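Local coordinates for protein inositol-1-monophosphatase SuhB (Mycobacterium tuberculosis, PDB 2Q74) that probably removes the phosphate from inositol 1-phosphate in a magnesium-dependent hydrolysis, releasing the free myo-inositol that mycobacteria need, at residues R10-A15 and V144-T149; A24-R29 and A137-R142; R65-R70 and W101-I106. All coordinates share one frame; numbering follows the deposited sequence.

Contact 1: residues R10-A15 and V144-T149; sequences RLRSVA and VYSAAT
Arg-12 leaves its helix with chi1 at 113°, away from the usual staggered positions, and bends again at chi3, which carries its chain over Ala-147 and Ala-148, while Ser-146 holds OG between its own backbone N and carbonyl carbon (chi1 57°) and so lifts the hydroxyl toward the same helix. The two segments are one piece of the alpha-beta-alpha-beta-alpha sandwich of the inositol monophosphatases: helix 8-33 lies on the large mixed sheet, here on strand 143-148. The short axes are 8.0 Å apart and run nearly antiparallel, at 163°. So close an approach needs small residues on the strand. Ala-148 and Ser-146 turn their CB atoms to the helix, whereas Ala-147 between them faces the other side of the sheet, where Ile-242 of helix 233-245 packs on it.

The long aliphatic part of Arg-12 suits this boundary, because it can lie on the small strand residues while the residue as a whole stays partly exposed. Its CB is 4.0 Å from Ala-148 CB and 3.8 Å from Ala-147 O. Farther out, the methyl of Ala-148 sits over one face of the guanidinium, and Ala-147 CA is at its edge. Arg-12 NH1 is 3.8 Å from Ala-148 N, but both are donors, so this is only van der Waals contact. Ser-146 finds its polar partner in Glu-16, one helical turn beyond Arg-12, and this hydrogen bond ties the buried hydroxyl to the helix. Arg-12 also rests on His-154 of the adjoining strand. Arg-12 CD stands 4.2 Å from Ser-146 OG.

Contact 2: residues A24-R29 and A137-R142; sequences AFVRGR and ADVAAR
The guanidinium of Arg-27 is sandwiched between two partners: Arg-142 NE rests over one face, toward the rim, and Ala-24 CA of its own helix lies over the opposite face, also toward its rim. The Arg-142 guanidinium is turned by 67° from it and meets Arg-27 CD at its edge, in plane, so the two side chains cross rather than stack. Arg-142 reaches this place as a chain extended from CG to NE, and its NE comes to 3.5 Å from Arg-27 NH1, while its CG lies 3.8 Å from Arg-27 CZ.

Arg-27 starts with CG anti to the backbone N (chi1 -180°) and then bends at chi2 and chi3, folding the group back over its helix and turning NE to the end of strand 130-138. There Arg-27 NE donates to Val-139 O over 3.2 Å, a bent bond (137°) that arrives above the carbonyl plane. Arg-142 N reaches Val-139 O at 3.2 Å from the opposite face, so two donors grip one carbonyl in the tight connection of the beta hairpin formed by strands 130-138 and 143-148.

Valine suits position 139 because its CG1 methyl offers an apolar surface to the helix: Val-139 CG1 is 4.1 Å from Val-26 CG1 and 4.0 Å from Arg-27 CB, and Ala-23 and Tyr-119 also pack against the residue. Val-26, buried, continues toward Ile-106 of the substrate site inferred by similarity. Two like charges lie close here, but Arg-142 is exposed and Arg-27 partly so; water probably screens them, and the cohesion across this contact probably comes mainly from the carbonyl bond and the apolar packing.

Contact 3: residues R65-R70 and W101-I106; sequences RLLRDR and WVLDPI
Leu-67 meets the strand that carries probable magnesium ligands through a single methyl group, CD1, which touches both Leu-103 before a corner in the chain and Pro-105 at that corner. Leu-67 CD1 is 4.3 Å from Leu-103 CG and 4.5 Å from Pro-105 CG, and the two partners lie in directions roughly at right angles. The leucine of the helix points its CB to the strand, with CG swung to the side of the backbone N and the chain then extended to the methyl. Leu-103 takes the less common chi1 of 59°, which presents its branch point to this methyl. Ile-123 also packs on Leu-67, and Ile-80 of the neighbouring strand on Leu-103, so both leucines are buried between helix 55-74 and the large sheet, among aliphatic neighbours, which suits branched chains.

The segment ends in the first three residues of the Asp-Pro-Ile-Asp-Gly-Thr motif of the inositol monophosphatase superfamily. Proline suits the corner: its ring fixes phi and offers a compact apolar surface to the helix, where Asp-60, Thr-63 and Glu-64 also touch it. Asp-104, by contrast, turns its CB away from helix 55-74; its carboxylate lies close to those of Glu-83 and Asp-235, and by similarity the three ligate magnesium ions. This carboxylate is steadied by an Asx turn across the proline. Ile-106 N donates to Asp-104 OD1 over 3.2 Å, from above the carboxylate plane. The angle at the hydrogen is 141°. Ile-106 is a probable ligand of one magnesium ion, and in relatives the equivalent residue uses its backbone carbonyl.

Overall arrangement
Contacts 1 and 2 lie on one helix, 8-33, about 18 Å apart between centres, and reach neighbouring strands of the same sheet: Val-144 CG2 touches Ala-137 CB at 4.1 Å. Contact 3 brings the next helix, 55-74, onto that sheet, its centre about 15 Å from contact 1 and 14 Å from contact 2. Trp-101 joins it to contact 1, with CZ3 at 4.2 Å from Ala-15 CB. Val-26 CG2 of contact 2, in turn, comes to 4.1 Å from Pro-105 O. Contact 3 holds probable metal ligands; contact 2 adjoins them, its Val-26 side chain about 4 Å from that of Ile-106, a substrate-site residue by similarity; contact 1 lies away from the active site.

Contact 1: residues R10-A15 and V144-T149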
ATOM      1  N   ARG A  10      24.200 -21.134  -2.135  1.00 74.43           N
ATOM      2  CA  ARG A  10      24.700 -20.915  -0.773  1.00 73.86           C
ATOM      3  C   ARG A  10      24.517 -19.471  -0.345  1.00 73.20           C
ATOM      4  O   ARG A  10      24.226 -19.198   0.811  1.00 73.16           O
ATOM      5  CB  ARG A  10      26.180 -21.312  -0.661  1.00 73.61           C
ATOM      6  N   LEU A  11      24.714 -18.547  -1.280  1.00 72.59           N
ATOM      7  CA  LEU A  11      24.608 -17.124  -0.976  1.00 71.94           C
ATOM      8  C   LEU A  11      23.160 -16.721  -0.674  1.00 71.67           C
ATOM      9  O   LEU A  11      22.912 -15.850   0.161  1.00 71.59           O
ATOM     10  CB  LEU A  11      25.177 -16.272  -2.121  1.00 72.05           C
ATOM     11  CG  LEU A  11      26.675 -15.887  -2.127  1.00 71.81           C
ATOM     12  CD1 LEU A  11      27.314 -15.995  -0.751  1.00 70.85           C
ATOM     13  CD2 LEU A  11      27.437 -16.714  -3.105  1.00 70.96           C
ATOM     14  N   ARG A  12      22.203 -17.375  -1.326  1.00 71.13           N
ATOM     15  CA  ARG A  12      20.815 -17.001  -1.145  1.00 71.06           C
ATOM     16  C   ARG A  12      20.273 -17.544   0.174  1.00 70.07           C
ATOM     17  O   ARG A  12      19.426 -16.918   0.792  1.00 69.74           O
ATOM     18  CB  ARG A  12      19.949 -17.422  -2.343  1.00 70.79           C
ATOM     19  CG  ARG A  12      18.932 -18.497  -2.060  1.00 72.49           C
ATOM     20  CD  ARG A  12      17.857 -18.570  -3.136  1.00 74.29           C
ATOM     21  NE  ARG A  12      17.819 -19.907  -3.740  1.00 77.79           N
ATOM     22  CZ  ARG A  12      17.164 -20.241  -4.856  1.00 80.02           C
ATOM     23  NH1 ARG A  12      16.431 -19.341  -5.526  1.00 80.32           N
ATOM     24  NH2 ARG A  12      17.235 -21.501  -5.308  1.00 80.69           N
ATOM     25  N   SER A  13      20.756 -18.703   0.602  1.00 69.42           N
ATOM     26  CA  SER A  13      20.347 -19.269   1.879  1.00 68.94           C
ATOM     27  C   SER A  13      20.736 -18.381   3.037  1.00 68.35           C
ATOM     28  O   SER A  13      19.934 -18.133   3.928  1.00 67.99           O
ATOM     29  CB  SER A  13      20.952 -20.642   2.081  1.00 68.77           C
ATOM     30  OG  SER A  13      20.210 -21.558   1.317  1.00 70.45           O
ATOM     31  N   VAL A  14      21.974 -17.901   3.020  1.00 67.78           N
ATOM     32  CA  VAL A  14      22.418 -17.000   4.058  1.00 67.47           C
ATOM     33  C   VAL A  14      21.623 -15.697   3.949  1.00 67.18           C
ATOM     34  O   VAL A  14      21.311 -15.061   4.960  1.00 67.22           O
ATOM     35  CB  VAL A  14      23.942 -16.744   4.004  1.00 67.39           C
ATOM     36  CG1 VAL A  14      24.719 -18.046   3.986  1.00 67.02           C
ATOM     37  CG2 VAL A  14      24.281 -15.946   2.811  1.00 68.32           C
ATOM     38  N   ALA A  15      21.286 -15.308   2.721  1.00 66.79           N
ATOM     39  CA  ALA A  15      20.497 -14.102   2.502  1.00 66.24           C
ATOM     40  C   ALA A  15      19.097 -14.277   3.078  1.00 65.79           C
ATOM     41  O   ALA A  15      18.579 -13.362   3.703  1.00 65.30           O
ATOM     42  CB  ALA A  15      20.432 -13.759   1.018  1.00 65.79           C
ATOM     43  N   VAL A 144       9.198 -13.885   2.998  1.00 59.93           N
ATOM     44  CA  VAL A 144      10.531 -13.599   2.479  1.00 59.46           C
ATOM     45  C   VAL A 144      10.601 -13.967   1.004  1.00 59.34           C
ATOM     46  O   VAL A 144      10.288 -15.093   0.599  1.00 59.67           O
ATOM     47  CB  VAL A 144      11.651 -14.322   3.284  1.00 59.33           C
ATOM     48  CG1 VAL A 144      13.035 -13.907   2.777  1.00 58.41           C
ATOM     49  CG2 VAL A 144      11.546 -13.998   4.769  1.00 59.10           C
ATOM     50  N   TYR A 145      10.997 -12.991   0.197  1.00 59.40           N
ATOM     51  CA  TYR A 145      11.208 -13.195  -1.237  1.00 59.11           C
ATOM     52  C   TYR A 145      12.686 -13.432  -1.414  1.00 58.86           C
ATOM     53  O   TYR A 145      13.479 -12.775  -0.752  1.00 58.09           O
ATOM     54  CB  TYR A 145      10.801 -11.938  -2.011  1.00 59.31           C
ATOM     55  CG  TYR A 145       9.350 -11.541  -1.857  1.00 59.07           C
ATOM     56  CD1 TYR A 145       8.911 -10.807  -0.743  1.00 60.05           C
ATOM     57  CD2 TYR A 145       8.417 -11.905  -2.815  1.00 58.79           C
ATOM     58  CE1 TYR A 145       7.560 -10.444  -0.602  1.00 59.71           C
ATOM     59  CE2 TYR A 145       7.104 -11.544  -2.706  1.00 59.96           C
ATOM     60  CZ  TYR A 145       6.661 -10.813  -1.593  1.00 60.37           C
ATOM     61  OH  TYR A 145       5.326 -10.496  -1.513  1.00 59.65           O
ATOM     62  N   SER A 146      13.065 -14.345  -2.309  1.00 59.19           N
ATOM     63  CA  SER A 146      14.485 -14.540  -2.603  1.00 59.68           C
ATOM     64  C   SER A 146      14.750 -15.077  -3.986  1.00 60.46           C
ATOM     65  O   SER A 146      13.856 -15.615  -4.633  1.00 61.29           O
ATOM     66  CB  SER A 146      15.110 -15.477  -1.577  1.00 59.74           C
ATOM     67  OG  SER A 146      14.438 -16.731  -1.542  1.00 59.51           O
ATOM     68  N   ALA A 147      15.997 -14.938  -4.433  1.00 61.01           N
ATOM     69  CA  ALA A 147      16.397 -15.402  -5.745  1.00 61.27           C
ATOM     70  C   ALA A 147      17.903 -15.556  -5.788  1.00 61.91           C
ATOM     71  O   ALA A 147      18.605 -15.045  -4.915  1.00 61.98           O
ATOM     72  CB  ALA A 147      15.941 -14.423  -6.792  1.00 60.91           C
ATOM     73  N   ALA A 148      18.375 -16.277  -6.797  1.00 62.57           N
ATOM     74  CA  ALA A 148      19.798 -16.388  -7.119  1.00 63.63           C
ATOM     75  C   ALA A 148      19.966 -16.637  -8.630  1.00 64.40           C
ATOM     76  O   ALA A 148      19.093 -17.251  -9.253  1.00 64.22           O
ATOM     77  CB  ALA A 148      20.442 -17.497  -6.317  1.00 63.45           C
ATOM     78  N   THR A 149      21.065 -16.149  -9.217  1.00 65.40           N
ATOM     79  CA  THR A 149      21.253 -16.222 -10.684  1.00 66.21           C
ATOM     80  C   THR A 149      21.116 -17.627 -11.197  1.00 66.37           C
ATOM     81  O   THR A 149      21.835 -18.524 -10.761  1.00 66.20           O
ATOM     82  CB  THR A 149      22.618 -15.693 -11.157  1.00 66.32           C
ATOM     83  OG1 THR A 149      23.604 -15.924 -10.141  1.00 67.28           O
ATOM     84  CG2 THR A 149      22.548 -14.206 -11.454  1.00 67.29           C
TER

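Contact 2: residues A24-R29 and A137-R142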
ATOM      1  N   ALA A  24      12.407 -10.428  12.106  1.00 55.89           N
ATOM      2  CA  ALA A  24      11.934 -10.776  13.447  1.00 56.20           C
ATOM      3  C   ALA A  24      12.409  -9.764  14.502  1.00 56.73           C
ATOM      4  O   ALA A  24      11.690  -9.448  15.464  1.00 56.72           O
ATOM      5  CB  ALA A  24      12.408 -12.180  13.820  1.00 55.28           C
ATOM      6  N   PHE A  25      13.630  -9.272  14.323  1.00 57.66           N
ATOM      7  CA  PHE A  25      14.239  -8.330  15.267  1.00 58.22           C
ATOM      8  C   PHE A  25      13.614  -6.952  15.138  1.00 58.85           C
ATOM      9  O   PHE A  25      13.320  -6.303  16.132  1.00 59.24           O
ATOM     10  CB  PHE A  25      15.738  -8.252  14.976  1.00 58.54           C
ATOM     11  CG  PHE A  25      16.491  -7.317  15.871  1.00 58.15           C
ATOM     12  CD1 PHE A  25      16.848  -7.698  17.140  1.00 58.86           C
ATOM     13  CD2 PHE A  25      16.879  -6.064  15.418  1.00 58.50           C
ATOM     14  CE1 PHE A  25      17.577  -6.832  17.970  1.00 59.33           C
ATOM     15  CE2 PHE A  25      17.597  -5.197  16.230  1.00 59.14           C
ATOM     16  CZ  PHE A  25      17.943  -5.580  17.508  1.00 59.23           C
ATOM     17  N   VAL A  26      13.420  -6.508  13.902  1.00 59.39           N
ATOM     18  CA  VAL A  26      12.770  -5.226  13.635  1.00 59.82           C
ATOM     19  C   VAL A  26      11.360  -5.211  14.215  1.00 60.59           C
ATOM     20  O   VAL A  26      10.935  -4.271  14.852  1.00 60.87           O
ATOM     21  CB  VAL A  26      12.685  -4.984  12.099  1.00 59.46           C
ATOM     22  CG1 VAL A  26      11.767  -3.823  11.774  1.00 57.66           C
ATOM     23  CG2 VAL A  26      14.081  -4.773  11.538  1.00 58.79           C
ATOM     24  N   ARG A  27      10.647  -6.282  13.941  1.00 61.75           N
ATOM     25  CA  ARG A  27       9.276  -6.470  14.348  1.00 62.64           C
ATOM     26  C   ARG A  27       9.193  -6.360  15.871  1.00 63.31           C
ATOM     27  O   ARG A  27       8.311  -5.699  16.428  1.00 63.33           O
ATOM     28  CB  ARG A  27       8.858  -7.836  13.816  1.00 62.99           C
ATOM     29  CG  ARG A  27       7.480  -8.278  14.094  1.00 63.86           C
ATOM     30  CD  ARG A  27       6.829  -8.921  12.870  1.00 64.87           C
ATOM     31  NE  ARG A  27       7.711  -9.690  11.987  1.00 65.80           N
ATOM     32  CZ  ARG A  27       8.244 -10.883  12.251  1.00 66.28           C
ATOM     33  NH1 ARG A  27       8.052 -11.469  13.423  1.00 68.99           N
ATOM     34  NH2 ARG A  27       8.988 -11.494  11.338  1.00 65.11           N
ATOM     35  N   GLY A  28      10.169  -6.956  16.545  1.00 63.98           N
ATOM     36  CA  GLY A  28      10.242  -6.890  17.993  1.00 64.09           C
ATOM     37  C   GLY A  28      10.722  -5.565  18.549  1.00 64.57           C
ATOM     38  O   GLY A  28      10.190  -5.067  19.544  1.00 64.11           O
ATOM     39  N   ARG A  29      11.752  -5.002  17.926  1.00 65.26           N
ATOM     40  CA  ARG A  29      12.305  -3.725  18.368  1.00 65.86           C
ATOM     41  C   ARG A  29      11.324  -2.569  18.178  1.00 66.55           C
ATOM     42  O   ARG A  29      11.255  -1.672  19.019  1.00 66.42           O
ATOM     43  CB  ARG A  29      13.605  -3.419  17.629  1.00 65.86           C
ATOM     44  CG  ARG A  29      14.839  -4.102  18.201  1.00 66.77           C
ATOM     45  CD  ARG A  29      15.200  -3.563  19.611  1.00 67.81           C
ATOM     46  NE  ARG A  29      15.645  -2.171  19.566  1.00 68.17           N
ATOM     47  CZ  ARG A  29      15.519  -1.279  20.557  1.00 69.07           C
ATOM     48  NH1 ARG A  29      14.944  -1.593  21.710  1.00 68.67           N
ATOM     49  NH2 ARG A  29      15.961  -0.040  20.378  1.00 69.48           N
ATOM     50  N   ALA A 137      12.779  -9.278   2.922  1.00 53.04           N
ATOM     51  CA  ALA A 137      11.822  -9.764   3.928  1.00 52.97           C
ATOM     52  C   ALA A 137      10.784  -8.697   4.083  1.00 53.21           C
ATOM     53  O   ALA A 137      11.137  -7.588   4.418  1.00 53.71           O
ATOM     54  CB  ALA A 137      12.511 -10.005   5.258  1.00 52.12           C
ATOM     55  N   ASP A 138       9.526  -9.035   3.823  1.00 54.00           N
ATOM     56  CA  ASP A 138       8.375  -8.172   4.099  1.00 54.94           C
ATOM     57  C   ASP A 138       8.029  -8.355   5.575  1.00 55.40           C
ATOM     58  O   ASP A 138       7.314  -9.290   5.955  1.00 55.71           O
ATOM     59  CB  ASP A 138       7.183  -8.566   3.195  1.00 55.68           C
ATOM     60  CG  ASP A 138       5.950  -7.639   3.356  1.00 58.40           C
ATOM     61  OD1 ASP A 138       5.818  -6.932   4.380  1.00 60.62           O
ATOM     62  OD2 ASP A 138       5.083  -7.659   2.435  1.00 62.59           O
ATOM     63  N   VAL A 139       8.527  -7.436   6.394  1.00 55.47           N
ATOM     64  CA  VAL A 139       8.477  -7.572   7.832  1.00 55.14           C
ATOM     65  C   VAL A 139       7.057  -7.806   8.347  1.00 55.56           C
ATOM     66  O   VAL A 139       6.805  -8.791   9.044  1.00 55.59           O
ATOM     67  CB  VAL A 139       9.173  -6.360   8.517  1.00 55.16           C
ATOM     68  CG1 VAL A 139       9.124  -6.485  10.027  1.00 54.90           C
ATOM     69  CG2 VAL A 139      10.615  -6.279   8.046  1.00 54.64           C
ATOM     70  N   ALA A 140       6.115  -6.938   8.003  1.00 56.38           N
ATOM     71  CA  ALA A 140       4.781  -7.047   8.637  1.00 56.71           C
ATOM     72  C   ALA A 140       4.024  -8.274   8.099  1.00 57.15           C
ATOM     73  O   ALA A 140       3.202  -8.850   8.788  1.00 57.26           O
ATOM     74  CB  ALA A 140       3.975  -5.772   8.462  1.00 56.05           C
ATOM     75  N   ALA A 141       4.319  -8.667   6.870  1.00 58.44           N
ATOM     76  CA  ALA A 141       3.638  -9.798   6.240  1.00 59.13           C
ATOM     77  C   ALA A 141       4.190 -11.117   6.754  1.00 60.15           C
ATOM     78  O   ALA A 141       3.532 -12.127   6.652  1.00 60.59           O
ATOM     79  CB  ALA A 141       3.791  -9.717   4.743  1.00 58.34           C
ATOM     80  N   ARG A 142       5.393 -11.091   7.316  1.00 61.40           N
ATOM     81  CA  ARG A 142       6.113 -12.286   7.744  1.00 62.35           C
ATOM     82  C   ARG A 142       6.399 -13.230   6.595  1.00 62.04           C
ATOM     83  O   ARG A 142       6.236 -14.441   6.708  1.00 62.38           O
ATOM     84  CB  ARG A 142       5.359 -12.994   8.871  1.00 63.19           C
ATOM     85  CG  ARG A 142       5.383 -12.206  10.130  1.00 66.38           C
ATOM     86  CD  ARG A 142       4.569 -12.797  11.229  1.00 71.85           C
ATOM     87  NE  ARG A 142       4.691 -11.923  12.388  1.00 74.89           N
ATOM     88  CZ  ARG A 142       3.927 -11.968  13.467  1.00 77.92           C
ATOM     89  NH1 ARG A 142       2.949 -12.866  13.566  1.00 80.10           N
ATOM     90  NH2 ARG A 142       4.137 -11.105  14.458  1.00 78.79           N
TER

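Contact 3: residues R65-R70 and W101-I106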
ATOM      1  N   ARG A  65      23.539  -3.455  13.015  1.00 70.59           N
ATOM      2  CA  ARG A  65      24.494  -4.130  13.883  1.00 70.97           C
ATOM      3  C   ARG A  65      24.273  -5.653  13.888  1.00 69.09           C
ATOM      4  O   ARG A  65      25.220  -6.417  13.749  1.00 68.87           O
ATOM      5  CB  ARG A  65      24.442  -3.561  15.315  1.00 70.86           C
ATOM      6  CG  ARG A  65      25.736  -3.787  16.072  1.00 73.18           C
ATOM      7  CD  ARG A  65      25.726  -3.238  17.479  1.00 75.87           C
ATOM      8  NE  ARG A  65      25.575  -1.782  17.522  1.00 79.54           N
ATOM      9  CZ  ARG A  65      24.470  -1.126  17.888  1.00 81.34           C
ATOM     10  NH1 ARG A  65      23.371  -1.774  18.257  1.00 81.78           N
ATOM     11  NH2 ARG A  65      24.462   0.202  17.884  1.00 82.55           N
ATOM     12  N   LEU A  66      23.022  -6.081  14.041  1.00 67.44           N
ATOM     13  CA  LEU A  66      22.670  -7.497  14.017  1.00 66.62           C
ATOM     14  C   LEU A  66      23.193  -8.154  12.761  1.00 66.45           C
ATOM     15  O   LEU A  66      23.810  -9.207  12.809  1.00 66.05           O
ATOM     16  CB  LEU A  66      21.146  -7.668  14.092  1.00 66.40           C
ATOM     17  CG  LEU A  66      20.536  -9.081  14.176  1.00 66.33           C
ATOM     18  CD1 LEU A  66      19.101  -9.007  14.668  1.00 64.81           C
ATOM     19  CD2 LEU A  66      20.586  -9.814  12.861  1.00 64.28           C
ATOM     20  N   LEU A  67      22.947  -7.513  11.630  1.00 66.74           N
ATOM     21  CA  LEU A  67      23.328  -8.058  10.330  1.00 66.94           C
ATOM     22  C   LEU A  67      24.839  -8.115  10.123  1.00 67.99           C
ATOM     23  O   LEU A  67      25.353  -9.080   9.545  1.00 67.73           O
ATOM     24  CB  LEU A  67      22.696  -7.234   9.218  1.00 66.37           C
ATOM     25  CG  LEU A  67      21.202  -7.445   9.018  1.00 65.26           C
ATOM     26  CD1 LEU A  67      20.648  -6.362   8.121  1.00 64.29           C
ATOM     27  CD2 LEU A  67      20.919  -8.815   8.432  1.00 64.28           C
ATOM     28  N   ARG A  68      25.535  -7.078  10.581  1.00 69.02           N
ATOM     29  CA  ARG A  68      26.989  -7.033  10.485  1.00 70.16           C
ATOM     30  C   ARG A  68      27.645  -8.124  11.325  1.00 70.76           C
ATOM     31  O   ARG A  68      28.566  -8.791  10.859  1.00 70.71           O
ATOM     32  CB  ARG A  68      27.509  -5.656  10.899  1.00 70.18           C
ATOM     33  CG  ARG A  68      27.273  -4.574   9.840  1.00 70.89           C
ATOM     34  CD  ARG A  68      27.842  -3.214  10.256  1.00 71.53           C
ATOM     35  NE  ARG A  68      27.565  -2.177   9.257  1.00 72.75           N
ATOM     36  CZ  ARG A  68      28.278  -1.960   8.148  1.00 73.05           C
ATOM     37  NH1 ARG A  68      29.349  -2.695   7.860  1.00 72.88           N
ATOM     38  NH2 ARG A  68      27.913  -0.990   7.318  1.00 73.56           N
ATOM     39  N   ASP A  69      27.162  -8.302  12.556  1.00 71.46           N
ATOM     40  CA  ASP A  69      27.675  -9.327  13.456  1.00 71.90           C
ATOM     41  C   ASP A  69      27.429 -10.704  12.872  1.00 71.56           C
ATOM     42  O   ASP A  69      28.340 -11.508  12.783  1.00 71.96           O
ATOM     43  CB  ASP A  69      27.025  -9.219  14.842  1.00 72.22           C
ATOM     44  CG  ASP A  69      27.390  -7.921  15.568  1.00 73.76           C
ATOM     45  OD1 ASP A  69      28.432  -7.319  15.236  1.00 76.66           O
ATOM     46  OD2 ASP A  69      26.636  -7.495  16.474  1.00 75.10           O
ATOM     47  N   ARG A  70      26.204 -10.966  12.449  1.00 71.14           N
ATOM     48  CA  ARG A  70      25.861 -12.277  11.915  1.00 70.85           C
ATOM     49  C   ARG A  70      26.664 -12.602  10.659  1.00 71.74           C
ATOM     50  O   ARG A  70      27.008 -13.752  10.401  1.00 71.65           O
ATOM     51  CB  ARG A  70      24.359 -12.359  11.638  1.00 70.23           C
ATOM     52  CG  ARG A  70      23.493 -12.369  12.899  1.00 67.52           C
ATOM     53  CD  ARG A  70      23.571 -13.694  13.616  1.00 62.95           C
ATOM     54  NE  ARG A  70      22.978 -14.759  12.813  1.00 61.76           N
ATOM     55  CZ  ARG A  70      23.475 -15.982  12.676  1.00 59.70           C
ATOM     56  NH1 ARG A  70      24.611 -16.324  13.257  1.00 60.27           N
ATOM     57  NH2 ARG A  70      22.838 -16.870  11.940  1.00 58.56           N
ATOM     58  N   TRP A 101      28.151  -7.803   0.701  1.00 66.11           N
ATOM     59  CA  TRP A 101      26.771  -7.801   1.157  1.00 65.16           C
ATOM     60  C   TRP A 101      26.253  -6.382   1.189  1.00 64.92           C
ATOM     61  O   TRP A 101      26.785  -5.541   1.904  1.00 64.91           O
ATOM     62  CB  TRP A 101      26.655  -8.492   2.506  1.00 64.30           C
ATOM     63  CG  TRP A 101      27.073  -9.896   2.379  1.00 63.32           C
ATOM     64  CD1 TRP A 101      28.331 -10.368   2.499  1.00 62.64           C
ATOM     65  CD2 TRP A 101      26.246 -11.013   2.043  1.00 62.68           C
ATOM     66  NE1 TRP A 101      28.350 -11.720   2.286  1.00 62.59           N
ATOM     67  CE2 TRP A 101      27.084 -12.145   1.996  1.00 62.13           C
ATOM     68  CE3 TRP A 101      24.872 -11.172   1.784  1.00 62.70           C
ATOM     69  CZ2 TRP A 101      26.607 -13.427   1.695  1.00 62.14           C
ATOM     70  CZ3 TRP A 101      24.388 -12.445   1.485  1.00 62.64           C
ATOM     71  CH2 TRP A 101      25.262 -13.559   1.443  1.00 62.75           C
ATOM     72  N   VAL A 102      25.240  -6.117   0.368  1.00 64.80           N
ATOM     73  CA  VAL A 102      24.629  -4.798   0.270  1.00 64.79           C
ATOM     74  C   VAL A 102      23.316  -4.849   1.022  1.00 64.77           C
ATOM     75  O   VAL A 102      22.458  -5.677   0.708  1.00 64.47           O
ATOM     76  CB  VAL A 102      24.322  -4.419  -1.183  1.00 64.92           C
ATOM     77  CG1 VAL A 102      23.829  -2.980  -1.282  1.00 64.70           C
ATOM     78  CG2 VAL A 102      25.559  -4.622  -2.065  1.00 65.36           C
ATOM     79  N   LEU A 103      23.139  -3.981   2.015  1.00 64.50           N
ATOM     80  CA  LEU A 103      21.943  -4.121   2.810  1.00 64.56           C
ATOM     81  C   LEU A 103      21.235  -2.855   3.290  1.00 64.05           C
ATOM     82  O   LEU A 103      21.823  -1.779   3.355  1.00 63.92           O
ATOM     83  CB  LEU A 103      22.169  -5.136   3.930  1.00 64.92           C
ATOM     84  CG  LEU A 103      23.234  -5.007   5.007  1.00 65.89           C
ATOM     85  CD1 LEU A 103      23.962  -6.351   5.121  1.00 65.87           C
ATOM     86  CD2 LEU A 103      24.213  -3.942   4.715  1.00 67.47           C
ATOM     87  N   ASP A 104      19.933  -3.013   3.537  1.00 63.44           N
ATOM     88  CA  ASP A 104      19.101  -2.000   4.169  1.00 63.18           C
ATOM     89  C   ASP A 104      18.213  -2.685   5.216  1.00 62.52           C
ATOM     90  O   ASP A 104      17.309  -3.463   4.874  1.00 62.33           O
ATOM     91  CB  ASP A 104      18.229  -1.245   3.165  1.00 63.44           C
ATOM     92  CG  ASP A 104      17.590   0.007   3.774  1.00 64.52           C
ATOM     93  OD1 ASP A 104      17.715   0.196   4.998  1.00 65.98           O
ATOM     94  OD2 ASP A 104      16.972   0.809   3.047  1.00 65.21           O
ATOM     95  N   PRO A 105      18.463  -2.395   6.496  1.00 61.51           N
ATOM     96  CA  PRO A 105      17.654  -2.948   7.583  1.00 61.10           C
ATOM     97  C   PRO A 105      16.176  -2.542   7.553  1.00 60.20           C
ATOM     98  O   PRO A 105      15.314  -3.328   7.948  1.00 60.01           O
ATOM     99  CB  PRO A 105      18.315  -2.374   8.832  1.00 61.13           C
ATOM    100  CG  PRO A 105      19.689  -1.993   8.390  1.00 61.82           C
ATOM    101  CD  PRO A 105      19.531  -1.526   7.005  1.00 61.52           C
ATOM    102  N   ILE A 106      15.895  -1.314   7.130  1.00 59.19           N
ATOM    103  CA  ILE A 106      14.521  -0.850   7.020  1.00 58.56           C
ATOM    104  C   ILE A 106      14.364   0.029   5.785  1.00 58.23           C
ATOM    105  O   ILE A 106      14.705   1.219   5.806  1.00 58.14           O
ATOM    106  CB  ILE A 106      14.069  -0.039   8.265  1.00 58.58           C
ATOM    107  CG1 ILE A 106      14.282  -0.833   9.571  1.00 58.25           C
ATOM    108  CG2 ILE A 106      12.592   0.382   8.100  1.00 57.43           C
ATOM    109  CD1 ILE A 106      14.133   0.006  10.816  1.00 58.86           C
TER